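PDB 3IHV: SusD homolog from Bacteroides thetaiotaomicron VPI-5482, which probably binds glycans at the outer membrane surface of the bacterium for uptake. Local coordinates for residues 44-48 / 64-68; 235-239 / 397-401; 315-320 / 458-462; 322-328 / 366-372. One frame throughout, in Å; residues are numbered along the deposited sequence.

Contact 1: 44-48 / 64-68; sequences LFNLG and IIPTN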
loop_
_atom_site.group_PDB
_atom_site.type_symbol
_atom_site.label_atom_id
_atom_site.label_comp_id
_atom_site.label_asym_id
_atom_site.label_seq_id
_atom_site.Cartn_x
_atom_site.Cartn_y
_atom_site.Cartn_z
ATOM N N LEU A 44 -8.241 -3.673 3.125
ATOM C CA LEU A 44 -9.164 -3.595 4.254
ATOM C C LEU A 44 -8.745 -2.671 5.369
ATOM O O LEU A 44 -9.590 -1.984 5.923
ATOM C CB LEU A 44 -9.461 -4.997 4.839
ATOM C CG LEU A 44 -10.595 -5.147 5.848
ATOM C CD1 LEU A 44 -11.979 -4.742 5.248
ATOM C CD2 LEU A 44 -10.602 -6.598 6.406
ATOM N N PHE A 45 -7.461 -2.646 5.690
ATOM C CA PHE A 45 -6.991 -1.856 6.823
ATOM C C PHE A 45 -6.679 -0.415 6.459
ATOM O O PHE A 45 -6.198 0.329 7.325
ATOM C CB PHE A 45 -5.717 -2.461 7.431
ATOM C CG PHE A 45 -5.865 -3.870 7.988
ATOM C CD1 PHE A 45 -7.104 -4.498 8.172
ATOM C CD2 PHE A 45 -4.741 -4.503 8.504
ATOM C CE1 PHE A 45 -7.167 -5.768 8.736
ATOM C CE2 PHE A 45 -4.841 -5.759 9.071
ATOM C CZ PHE A 45 -6.062 -6.377 9.168
ATOM N N ASN A 46 -6.969 -0.007 5.225
ATOM C CA ASN A 46 -6.597 1.311 4.730
ATOM C C ASN A 46 -7.790 2.192 4.416
ATOM O O ASN A 46 -7.640 3.204 3.749
ATOM C CB ASN A 46 -5.764 1.104 3.469
ATOM C CG ASN A 46 -4.482 0.341 3.762
ATOM O OD1 ASN A 46 -3.875 0.565 4.785
ATOM N ND2 ASN A 46 -4.062 -0.551 2.851
ATOM N N LEU A 47 -8.958 1.782 4.868
ATOM C CA LEU A 47 -10.170 2.534 4.609
ATOM C C LEU A 47 -10.518 3.499 5.714
ATOM O O LEU A 47 -9.976 3.453 6.835
ATOM C CB LEU A 47 -11.309 1.552 4.361
ATOM C CG LEU A 47 -11.187 0.753 3.079
ATOM C CD1 LEU A 47 -12.138 -0.442 3.155
ATOM C CD2 LEU A 47 -11.483 1.617 1.840
ATOM N N GLY A 48 -11.423 4.418 5.404
ATOM C CA GLY A 48 -11.932 5.347 6.418
ATOM C C GLY A 48 -11.126 6.600 6.545
ATOM O O GLY A 48 -10.602 6.932 7.623
ATOM N N ILE A 64 -16.878 -3.614 9.846
ATOM C CA ILE A 64 -16.454 -3.320 11.222
ATOM C C ILE A 64 -15.052 -2.720 11.341
ATOM O O ILE A 64 -14.848 -1.769 12.118
ATOM C CB ILE A 64 -16.644 -4.541 12.164
ATOM C CG1 ILE A 64 -16.565 -4.095 13.638
ATOM C CG2 ILE A 64 -15.684 -5.674 11.801
ATOM C CD1 ILE A 64 -16.812 -5.205 14.628
ATOM N N ILE A 65 -14.089 -3.218 10.562
ATOM C CA ILE A 65 -12.739 -2.669 10.606
ATOM C C ILE A 65 -12.648 -1.296 9.948
ATOM O O ILE A 65 -12.143 -0.361 10.568
ATOM C CB ILE A 65 -11.673 -3.670 10.086
ATOM C CG1 ILE A 65 -11.540 -4.855 11.085
ATOM C CG2 ILE A 65 -10.322 -2.998 9.931
ATOM C CD1 ILE A 65 -10.804 -6.086 10.531
ATOM N N PRO A 66 -13.163 -1.157 8.706
ATOM C CA PRO A 66 -13.093 0.156 8.056
ATOM C C PRO A 66 -13.829 1.286 8.757
ATOM O O PRO A 66 -13.540 2.444 8.483
ATOM C CB PRO A 66 -13.735 -0.105 6.698
ATOM C CG PRO A 66 -13.476 -1.543 6.438
ATOM C CD PRO A 66 -13.694 -2.181 7.777
ATOM N N THR A 67 -14.774 0.970 9.646
ATOM C CA THR A 67 -15.484 1.996 10.405
ATOM C C THR A 67 -14.883 2.228 11.783
ATOM O O THR A 67 -15.430 3.005 12.572
ATOM C CB THR A 67 -16.962 1.614 10.588
ATOM O OG1 THR A 67 -17.046 0.326 11.253
ATOM C CG2 THR A 67 -17.707 1.620 9.174
ATOM N N ASN A 68 -13.779 1.546 12.117
ATOM C CA ASN A 68 -13.142 1.714 13.411
ATOM C C ASN A 68 -14.032 1.389 14.595
ATOM O O ASN A 68 -13.992 2.064 15.605
ATOM C CB ASN A 68 -12.543 3.114 13.532
ATOM C CG ASN A 68 -11.405 3.335 12.570
ATOM O OD1 ASN A 68 -10.694 2.377 12.226
ATOM N ND2 ASN A 68 -11.237 4.572 12.094
#

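Contact 2: 235-239 / 397-401; sequences KHGLL and YADVL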
loop_
_atom_site.group_PDB
_atom_site.type_symbol
_atom_site.label_atom_id
_atom_site.label_comp_id
_atom_site.label_asym_id
_atom_site.label_seq_id
_atom_site.Cartn_x
_atom_site.Cartn_y
_atom_site.Cartn_z
ATOM N N LYS A 235 18.198 5.979 -12.613
ATOM C CA LYS A 235 17.842 4.595 -12.892
ATOM C C LYS A 235 16.355 4.347 -12.909
ATOM O O LYS A 235 15.935 3.286 -13.341
ATOM C CB LYS A 235 18.527 3.672 -11.865
ATOM C CG LYS A 235 20.049 3.703 -11.931
ATOM C CD LYS A 235 20.602 2.776 -13.008
ATOM C CE LYS A 235 22.027 3.176 -13.444
ATOM N NZ LYS A 235 23.029 3.161 -12.322
ATOM N N HIS A 236 15.542 5.274 -12.410
ATOM C CA HIS A 236 14.111 5.063 -12.356
ATOM C C HIS A 236 13.385 6.312 -12.878
ATOM O O HIS A 236 14.002 7.363 -13.070
ATOM C CB HIS A 236 13.665 4.646 -10.940
ATOM C CG HIS A 236 14.095 3.265 -10.576
ATOM N ND1 HIS A 236 13.406 2.142 -10.965
ATOM C CD2 HIS A 236 15.206 2.820 -9.930
ATOM C CE1 HIS A 236 14.065 1.064 -10.564
ATOM N NE2 HIS A 236 15.151 1.448 -9.923
ATOM N N GLY A 237 12.096 6.165 -13.140
ATOM C CA GLY A 237 11.314 7.291 -13.653
ATOM C C GLY A 237 9.837 7.040 -13.576
ATOM O O GLY A 237 9.386 6.036 -13.005
ATOM N N LEU A 238 9.087 7.972 -14.168
ATOM C CA LEU A 238 7.646 7.871 -14.272
ATOM C C LEU A 238 7.274 7.360 -15.647
ATOM O O LEU A 238 7.859 7.794 -16.687
ATOM C CB LEU A 238 6.987 9.243 -14.053
ATOM C CG LEU A 238 7.275 9.924 -12.712
ATOM C CD1 LEU A 238 6.716 11.373 -12.639
ATOM C CD2 LEU A 238 6.730 9.027 -11.579
ATOM N N LEU A 239 6.315 6.448 -15.679
ATOM C CA LEU A 239 5.782 6.002 -16.936
ATOM C C LEU A 239 5.176 7.229 -17.597
ATOM O O LEU A 239 4.563 8.086 -16.917
ATOM C CB LEU A 239 4.730 4.895 -16.794
ATOM C CG LEU A 239 5.188 3.599 -16.131
ATOM C CD1 LEU A 239 4.116 2.508 -16.278
ATOM C CD2 LEU A 239 6.540 3.126 -16.739
ATOM N N TYR A 397 7.709 4.850 -7.920
ATOM C CA TYR A 397 8.626 5.991 -7.881
ATOM C C TYR A 397 7.926 7.324 -7.676
ATOM O O TYR A 397 8.510 8.227 -7.068
ATOM C CB TYR A 397 9.409 6.001 -9.172
ATOM C CG TYR A 397 10.526 6.981 -9.315
ATOM C CD1 TYR A 397 11.719 6.810 -8.639
ATOM C CD2 TYR A 397 10.431 8.036 -10.204
ATOM C CE1 TYR A 397 12.773 7.678 -8.813
ATOM C CE2 TYR A 397 11.480 8.902 -10.389
ATOM C CZ TYR A 397 12.666 8.708 -9.690
ATOM O OH TYR A 397 13.710 9.559 -9.899
ATOM N N ALA A 398 6.680 7.488 -8.156
ATOM C CA ALA A 398 5.990 8.770 -7.928
ATOM C C ALA A 398 5.841 9.083 -6.423
ATOM O O ALA A 398 5.912 10.219 -6.006
ATOM C CB ALA A 398 4.602 8.786 -8.606
ATOM N N ASP A 399 5.571 8.051 -5.642
ATOM C CA ASP A 399 5.430 8.150 -4.167
ATOM C C ASP A 399 6.755 8.659 -3.616
ATOM O O ASP A 399 6.816 9.621 -2.804
ATOM C CB ASP A 399 5.068 6.748 -3.659
ATOM C CG ASP A 399 4.627 6.691 -2.195
ATOM O OD1 ASP A 399 4.878 7.627 -1.417
ATOM O OD2 ASP A 399 4.039 5.641 -1.825
ATOM N N VAL A 400 7.858 8.083 -4.105
ATOM C CA VAL A 400 9.166 8.503 -3.648
ATOM C C VAL A 400 9.466 9.954 -4.053
ATOM O O VAL A 400 9.980 10.711 -3.233
ATOM C CB VAL A 400 10.306 7.571 -4.108
ATOM C CG1 VAL A 400 11.654 8.075 -3.547
ATOM C CG2 VAL A 400 10.039 6.092 -3.669
ATOM N N LEU A 401 9.100 10.359 -5.272
ATOM C CA LEU A 401 9.305 11.768 -5.653
ATOM C C LEU A 401 8.535 12.675 -4.687
ATOM O O LEU A 401 9.047 13.688 -4.230
ATOM C CB LEU A 401 8.867 12.067 -7.084
ATOM C CG LEU A 401 9.766 11.487 -8.179
ATOM C CD1 LEU A 401 9.158 11.658 -9.596
ATOM C CD2 LEU A 401 11.177 12.073 -8.123
HETATM O O HOH W 1 16.049 7.590 -10.821
#

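Contact 3: 315-320 / 458-462; sequences DVSDIR and ERSYE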
loop_
_atom_site.group_PDB
_atom_site.type_symbol
_atom_site.label_atom_id
_atom_site.label_comp_id
_atom_site.label_asym_id
_atom_site.label_seq_id
_atom_site.Cartn_x
_atom_site.Cartn_y
_atom_site.Cartn_z
ATOM N N ASP A 315 -9.841 20.647 -10.741
ATOM C CA ASP A 315 -8.594 20.581 -11.555
ATOM C C ASP A 315 -8.864 19.797 -12.832
ATOM O O ASP A 315 -8.438 18.633 -13.009
ATOM C CB ASP A 315 -7.502 19.883 -10.756
ATOM C CG ASP A 315 -7.104 20.658 -9.505
ATOM O OD1 ASP A 315 -7.518 21.822 -9.430
ATOM O OD2 ASP A 315 -6.369 20.113 -8.660
ATOM N N VAL A 316 -9.585 20.454 -13.732
ATOM C CA VAL A 316 -10.130 19.791 -14.885
ATOM C C VAL A 316 -9.159 18.970 -15.717
ATOM O O VAL A 316 -9.454 17.823 -16.074
ATOM C CB VAL A 316 -10.913 20.821 -15.768
ATOM C CG1 VAL A 316 -11.339 20.196 -17.079
ATOM C CG2 VAL A 316 -12.157 21.339 -14.977
ATOM N N SER A 317 -7.994 19.529 -15.987
ATOM C CA SER A 317 -7.030 18.909 -16.882
ATOM C C SER A 317 -6.214 17.791 -16.262
ATOM O O SER A 317 -5.418 17.178 -16.948
ATOM C CB SER A 317 -6.115 19.981 -17.469
ATOM O OG SER A 317 -6.895 20.935 -18.168
ATOM N N ASP A 318 -6.404 17.515 -14.979
ATOM C CA ASP A 318 -5.698 16.411 -14.323
ATOM C C ASP A 318 -6.309 15.102 -14.818
ATOM O O ASP A 318 -7.460 14.760 -14.448
ATOM C CB ASP A 318 -5.859 16.558 -12.818
ATOM C CG ASP A 318 -5.050 15.562 -12.040
ATOM O OD1 ASP A 318 -4.732 14.471 -12.582
ATOM O OD2 ASP A 318 -4.775 15.859 -10.854
ATOM N N ILE A 319 -5.545 14.366 -15.626
ATOM C CA ILE A 319 -6.050 13.132 -16.246
ATOM C C ILE A 319 -6.143 11.964 -15.267
ATOM O O ILE A 319 -6.743 10.940 -15.567
ATOM C CB ILE A 319 -5.246 12.714 -17.521
ATOM C CG1 ILE A 319 -3.848 12.200 -17.175
ATOM C CG2 ILE A 319 -5.262 13.879 -18.545
ATOM C CD1 ILE A 319 -3.173 11.459 -18.323
ATOM N N ARG A 320 -5.551 12.110 -14.097
ATOM C CA ARG A 320 -5.551 11.023 -13.147
ATOM C C ARG A 320 -6.912 10.827 -12.541
ATOM O O ARG A 320 -7.201 9.745 -12.081
ATOM C CB ARG A 320 -4.584 11.282 -12.031
ATOM C CG ARG A 320 -3.136 11.327 -12.481
ATOM C CD ARG A 320 -2.223 11.813 -11.381
ATOM N NE ARG A 320 -2.498 13.218 -11.056
ATOM C CZ ARG A 320 -1.768 13.957 -10.212
ATOM N NH1 ARG A 320 -0.709 13.458 -9.608
ATOM N NH2 ARG A 320 -2.081 15.205 -9.975
ATOM N N GLU A 458 -1.290 16.367 -3.079
ATOM C CA GLU A 458 -0.781 15.656 -4.269
ATOM C C GLU A 458 -0.746 14.163 -4.038
ATOM O O GLU A 458 -0.994 13.381 -4.950
ATOM C CB GLU A 458 0.603 16.181 -4.659
ATOM C CG GLU A 458 1.013 15.745 -6.013
ATOM C CD GLU A 458 0.137 16.346 -7.110
ATOM O OE1 GLU A 458 -0.329 17.501 -6.937
ATOM O OE2 GLU A 458 -0.086 15.658 -8.134
ATOM N N ARG A 459 -0.419 13.748 -2.810
ATOM C CA ARG A 459 -0.421 12.337 -2.470
ATOM C C ARG A 459 -1.782 11.693 -2.687
ATOM O O ARG A 459 -1.855 10.529 -3.149
ATOM C CB ARG A 459 0.090 12.104 -1.039
ATOM C CG ARG A 459 1.584 12.448 -0.880
ATOM C CD ARG A 459 2.092 12.073 0.499
ATOM N NE ARG A 459 2.141 10.621 0.704
ATOM C CZ ARG A 459 3.048 9.813 0.164
ATOM N NH1 ARG A 459 4.024 10.267 -0.643
ATOM N NH2 ARG A 459 2.943 8.516 0.381
ATOM N N SER A 460 -2.861 12.429 -2.390
ATOM C CA SER A 460 -4.193 11.910 -2.672
ATOM C C SER A 460 -4.421 11.803 -4.167
ATOM O O SER A 460 -4.912 10.776 -4.638
ATOM C CB SER A 460 -5.283 12.735 -1.978
ATOM O OG SER A 460 -5.511 13.981 -2.593
ATOM N N TYR A 461 -4.046 12.826 -4.942
ATOM C CA TYR A 461 -4.237 12.804 -6.407
ATOM C C TYR A 461 -3.363 11.782 -7.120
ATOM O O TYR A 461 -3.792 11.186 -8.126
ATOM C CB TYR A 461 -4.044 14.201 -7.017
ATOM C CG TYR A 461 -5.045 15.258 -6.539
ATOM C CD1 TYR A 461 -6.297 14.914 -6.025
ATOM C CD2 TYR A 461 -4.790 16.599 -6.738
ATOM C CE1 TYR A 461 -7.217 15.877 -5.658
ATOM C CE2 TYR A 461 -5.719 17.573 -6.401
ATOM C CZ TYR A 461 -6.926 17.206 -5.860
ATOM O OH TYR A 461 -7.836 18.180 -5.520
ATOM N N GLU A 462 -2.172 11.526 -6.572
ATOM C CA GLU A 462 -1.278 10.590 -7.225
ATOM C C GLU A 462 -1.522 9.137 -6.846
ATOM O O GLU A 462 -1.473 8.234 -7.709
ATOM C CB GLU A 462 0.182 10.949 -6.905
ATOM C CG GLU A 462 1.196 10.014 -7.575
ATOM C CD GLU A 462 1.116 9.977 -9.102
ATOM O OE1 GLU A 462 0.586 10.948 -9.748
ATOM O OE2 GLU A 462 1.541 8.936 -9.674
HETATM O O HOH W 2 -7.231 20.602 -6.157
#

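Contact 4: 322-328 / 366-372; sequences DLSIANY and YTPAKWD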
loop_
_atom_site.group_PDB
_atom_site.type_symbol
_atom_site.label_atom_id
_atom_site.label_comp_id
_atom_site.label_asym_id
_atom_site.label_seq_id
_atom_site.Cartn_x
_atom_site.Cartn_y
_atom_site.Cartn_z
ATOM N N ASP A 322 -10.165 10.788 -13.718
ATOM C CA ASP A 322 -10.971 9.763 -14.390
ATOM C C ASP A 322 -10.309 8.381 -14.454
ATOM O O ASP A 322 -11.010 7.374 -14.615
ATOM C CB ASP A 322 -11.357 10.219 -15.794
ATOM C CG ASP A 322 -12.246 11.430 -15.767
ATOM O OD1 ASP A 322 -13.068 11.559 -14.836
ATOM O OD2 ASP A 322 -12.125 12.264 -16.671
ATOM N N LEU A 323 -8.977 8.330 -14.381
ATOM C CA LEU A 323 -8.263 7.068 -14.353
ATOM C C LEU A 323 -8.283 6.435 -12.988
ATOM O O LEU A 323 -8.083 5.223 -12.898
ATOM C CB LEU A 323 -6.819 7.231 -14.815
ATOM C CG LEU A 323 -6.682 7.507 -16.295
ATOM C CD1 LEU A 323 -5.258 7.973 -16.672
ATOM C CD2 LEU A 323 -7.043 6.228 -17.103
ATOM N N SER A 324 -8.559 7.238 -11.950
ATOM C CA SER A 324 -8.557 6.788 -10.571
ATOM C C SER A 324 -9.909 6.447 -9.952
ATOM O O SER A 324 -10.002 5.537 -9.102
ATOM C CB SER A 324 -7.899 7.877 -9.705
ATOM O OG SER A 324 -6.541 8.081 -10.084
ATOM N N ILE A 325 -10.959 7.119 -10.434
ATOM C CA ILE A 325 -12.309 7.034 -9.849
ATOM C C ILE A 325 -13.334 6.657 -10.908
ATOM O O ILE A 325 -13.369 7.276 -11.980
ATOM C CB ILE A 325 -12.728 8.371 -9.214
ATOM C CG1 ILE A 325 -11.734 8.814 -8.137
ATOM C CG2 ILE A 325 -14.140 8.310 -8.612
ATOM C CD1 ILE A 325 -11.990 10.226 -7.535
ATOM N N ALA A 326 -14.132 5.625 -10.600
ATOM C CA ALA A 326 -15.154 5.113 -11.477
ATOM C C ALA A 326 -16.519 5.608 -11.037
ATOM O O ALA A 326 -16.966 5.295 -9.944
ATOM C CB ALA A 326 -15.178 3.568 -11.487
ATOM N N ASN A 327 -17.174 6.361 -11.900
ATOM C CA ASN A 327 -18.542 6.818 -11.644
ATOM C C ASN A 327 -19.536 5.880 -12.320
ATOM O O ASN A 327 -20.711 6.229 -12.487
ATOM C CB ASN A 327 -18.723 8.258 -12.141
ATOM C CG ASN A 327 -18.624 8.392 -13.657
ATOM O OD1 ASN A 327 -18.260 7.451 -14.378
ATOM N ND2 ASN A 327 -18.979 9.577 -14.162
ATOM N N TYR A 328 -19.077 4.664 -12.614
ATOM C CA TYR A 328 -19.832 3.702 -13.407
ATOM C C TYR A 328 -19.660 2.328 -12.837
ATOM O O TYR A 328 -18.759 2.097 -12.045
ATOM C CB TYR A 328 -19.258 3.681 -14.842
ATOM C CG TYR A 328 -17.776 3.342 -14.917
ATOM C CD1 TYR A 328 -17.340 2.012 -14.956
ATOM C CD2 TYR A 328 -16.805 4.342 -14.910
ATOM C CE1 TYR A 328 -16.000 1.685 -15.021
ATOM C CE2 TYR A 328 -15.452 4.028 -14.955
ATOM C CZ TYR A 328 -15.051 2.688 -15.031
ATOM O OH TYR A 328 -13.706 2.352 -15.058
ATOM N N TYR A 366 -19.555 5.347 -6.046
ATOM C CA TYR A 366 -18.364 5.412 -6.900
ATOM C C TYR A 366 -17.272 4.564 -6.253
ATOM O O TYR A 366 -17.188 4.464 -5.012
ATOM C CB TYR A 366 -17.779 6.829 -6.998
ATOM C CG TYR A 366 -18.481 7.889 -7.823
ATOM C CD1 TYR A 366 -19.788 7.736 -8.298
ATOM C CD2 TYR A 366 -17.835 9.106 -8.053
ATOM C CE1 TYR A 366 -20.399 8.744 -9.026
ATOM C CE2 TYR A 366 -18.417 10.098 -8.747
ATOM C CZ TYR A 366 -19.716 9.934 -9.219
ATOM O OH TYR A 366 -20.306 10.931 -9.936
ATOM N N THR A 367 -16.414 3.986 -7.097
ATOM C CA THR A 367 -15.338 3.104 -6.655
ATOM C C THR A 367 -14.010 3.573 -7.252
ATOM O O THR A 367 -13.973 4.483 -8.086
ATOM C CB THR A 367 -15.576 1.657 -7.149
ATOM O OG1 THR A 367 -15.570 1.633 -8.605
ATOM C CG2 THR A 367 -16.914 1.123 -6.634
ATOM N N PRO A 368 -12.912 2.953 -6.823
ATOM C CA PRO A 368 -11.697 3.209 -7.594
ATOM C C PRO A 368 -11.882 2.637 -9.008
ATOM O O PRO A 368 -12.698 1.722 -9.213
ATOM C CB PRO A 368 -10.627 2.392 -6.829
ATOM C CG PRO A 368 -11.243 2.066 -5.475
ATOM C CD PRO A 368 -12.688 2.068 -5.671
ATOM N N ALA A 369 -11.141 3.174 -9.982
ATOM C CA ALA A 369 -11.143 2.664 -11.354
ATOM C C ALA A 369 -9.776 2.096 -11.735
ATOM O O ALA A 369 -9.599 1.569 -12.821
ATOM C CB ALA A 369 -11.528 3.756 -12.334
ATOM N N LYS A 370 -8.797 2.195 -10.835
ATOM C CA LYS A 370 -7.435 1.720 -11.104
ATOM C C LYS A 370 -7.361 0.225 -11.395
ATOM O O LYS A 370 -6.480 -0.216 -12.128
ATOM C CB LYS A 370 -6.541 2.047 -9.926
ATOM C CG LYS A 370 -6.321 3.535 -9.792
ATOM C CD LYS A 370 -5.437 3.917 -8.620
ATOM C CE LYS A 370 -5.010 5.389 -8.736
ATOM N NZ LYS A 370 -4.145 5.951 -7.620
ATOM N N TRP A 371 -8.252 -0.537 -10.767
ATOM C CA TRP A 371 -8.269 -1.992 -10.915
ATOM C C TRP A 371 -9.550 -2.487 -11.602
ATOM O O TRP A 371 -10.116 -3.517 -11.245
ATOM C CB TRP A 371 -7.937 -2.696 -9.579
ATOM C CG TRP A 371 -6.675 -2.122 -8.998
ATOM C CD1 TRP A 371 -5.394 -2.442 -9.356
ATOM C CD2 TRP A 371 -6.567 -1.038 -8.049
ATOM N NE1 TRP A 371 -4.496 -1.630 -8.687
ATOM C CE2 TRP A 371 -5.186 -0.797 -7.851
ATOM C CE3 TRP A 371 -7.493 -0.324 -7.280
ATOM C CZ2 TRP A 371 -4.710 0.185 -6.976
ATOM C CZ3 TRP A 371 -7.024 0.663 -6.404
ATOM C CH2 TRP A 371 -5.633 0.886 -6.248
ATOM N N ASP A 372 -9.952 -1.747 -12.641
ATOM C CA ASP A 372 -11.062 -2.113 -13.479
ATOM C C ASP A 372 -10.679 -3.299 -14.404
ATOM O O ASP A 372 -10.073 -3.133 -15.484
ATOM C CB ASP A 372 -11.495 -0.908 -14.285
ATOM C CG ASP A 372 -12.702 -1.186 -15.126
ATOM O OD1 ASP A 372 -12.968 -2.387 -15.438
ATOM O OD2 ASP A 372 -13.339 -0.206 -15.514
HETATM O O HOH W 3 -8.570 3.406 -14.679
HETATM O O HOH W 4 -4.830 8.734 -7.970
HETATM O O HOH W 5 -18.079 0.811 -9.612
#

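Contact 1: 44-48 / 64-68
Two leucine methyls converge on CG of the P66 ring, one from L44 at the end of helix 40-44 and one from L47. L44 CD1 and L47 CD1 each stand 3.7 Å from P66 CG, and the L47 side chain lies alongside the ring, pointing the same way, with L47 CB 3.8 Å from P66 CB. L44 arrives differently: its CG is anti to the backbone N (chi1 -169°), which swings one methyl onto the proline and leaves CD2 for I65, 4.2 Å from I65 CD1, the two side chains crossing at about a right angle. I65 CG2 comes obliquely to the F45 ring, 4.0 Å from F45 CD1, while I65 CD1 sits 4.1 Å from F45 CE1. An alanine in place of I65 would take away both branches and is likely to open a gap between L44 and the F45 ring. This leucine, proline and isoleucine patch is the tight part, and no hydrogen bond crosses it. Toward G48 the contact thins to backbone, with G48 CA 3.9 Å from P66 O; a side chain on G48 would collide with that oxygen. The looser end is buried and polar instead of wet: N68 bonds R470, T508 and Y479, G48 O also meets Y479, and L47 O takes R470 NH1. The arrangement is a type I beta turn, I65 to N68, seated by apolar packing against the chain leaving helix 40-44, a loop-to-loop junction of the SusD fold beside strand 52-54.

Contact 2: 235-239 / 397-401
H236 meets the Y397 ring with its CB, and the chain then runs on across the ring to L238. The H236 imidazole itself turns off the contact, CG beside the backbone N (chi1 -71°), and its ND1 is held by T257 O. What remains over the tyrosine is the methylene: H236 CB lies 4.1 Å from the centroid of the Y397 ring and 27° off its normal, a CH-pi contact on the face. The backbone N of H236 also reaches the tyrosine through a water, giving its N-H to water 1 at 2.9 Å; the same water is 3.2 Å from Y397 OH. G237 continues over that face. Its N stands above the rim of the ring, and its carbonyl carbon comes within 3.6 Å of Y397 CD2, so bare backbone lies flat on the aromatic. L238 then passes to the rim. Its CD2 approaches Y397 CD2 near the ring plane and, more closely, touches A398 CB at 3.7 Å. The other methyl, CD1, meets L401 CD1 tip to tip at 3.9 Å, one helical turn on from the tyrosine. With Y397 CG anti to the backbone N (chi1 -173°), the ring stands out from the first turn of helix 397-412 to receive the loop. L230 of helix 219-232 also touches Y397. The direct contacts are therefore apolar and aromatic, and a single water joins the H236 backbone N to the tyrosine hydroxyl; the loop between helices 219-232 and 242-250 rests on the helix start by dispersion and CH-pi contact, with no direct hydrogen bond.

Contact 3: 315-320 / 458-462
A buried salt-bridge network joins R320 to E458 and E462, one turn apart on helix 448-463, with D318 completing it. R320 bends at chi3 (-66°) to grip D318 side-on, its NE 3.0 Å from D318 OD1 and its NH2 bonded to D318 OD2; D318 OD1 also caps the backbone N of R320. Across the contact NH1 and NH2 of R320 converge end-on on one oxygen, E458 OE2, at 2.7 and 2.8 Å, with guanidinium and carboxylate nearly coplanar (24°). R320 NH1 spends its other bond on the anti lone pair of E462 OE1, 2.8 Å away at 160°. Five N-H bonds thus pin the guanidinium flat, and Y461 CB lies over one face of it, 3.7 Å from R320 NH2. A methionine in place of R320 would probably leave D318 without its charged mate and E458 and E462 one counter-charge short. Farther out, water 2 links D315 OD2 (2.7 Å) with Y461 OH. The acids have second partners: R427 on E458, R396 and R429 on E462, and the W312 indole on D318. V426 of helix 417-430 packs on R320 and E462, while F308 of helix 306-313 touches Y461.

Contact 4: 322-328 / 366-372
Two short strands pair antiparallel through A326 and T367, whose mutual bonds are A326 N to T367 O at 2.8 Å and T367 N to A326 O at 3.2 Å, and A369 N adds a bond to S324 O, from above its carbonyl plane. I325 and P368 form the adjoining non-hydrogen-bonded pair. N327 lays its CB over one face of the Y366 ring, 3.7 Å from the centroid and 20° off the normal, a CH-pi contact, while I325 CG2 comes obliquely to Y366 CD2. The polar ends of N327 and Y366 both go to D353. A326 CB meets A369 CB at 3.8 Å and also lies over the rim of the Y328 ring. The phenol of Y328 donates to the anti lone pair of D372 OD2 at 2.6 Å; D372, CG anti to its N (chi1 -177°), also accepts from Y330 and N-caps helix 373-376. K370 extends past S324, CE 3.4 Å from S324 OG, to E466; water 4 joins its NZ to S324 OG, itself bonded to R320 O. The pair lies at one edge of a three-stranded sheet, strand 335-337 flanking the other side of 325-330; helix 306-313 packs on I325 and Y366, and helix 242-250 on L323 and S324.

Contacts 1, 3 and 4 are buried, whereas contact 2 is partly open, and none is truly superficial. Contact 1 stands apart, about 19 Å centre to centre from contact 4, and is an apolar meeting of two loops; contact 2, across the chain's centre from it, rests on an aromatic face where contact 1 uses a proline ring, and keeps one bridging water. Contact 3 holds by charge, contact 4 by strand pairing. Contacts 2 and 3 meet directly where helices 397-412 and 448-463 run together, through the D399-R459 salt bridge and E462 against A398. Contacts 3 and 4 follow one another along the chain, R320 O of one being bonded to S324 OG of the other.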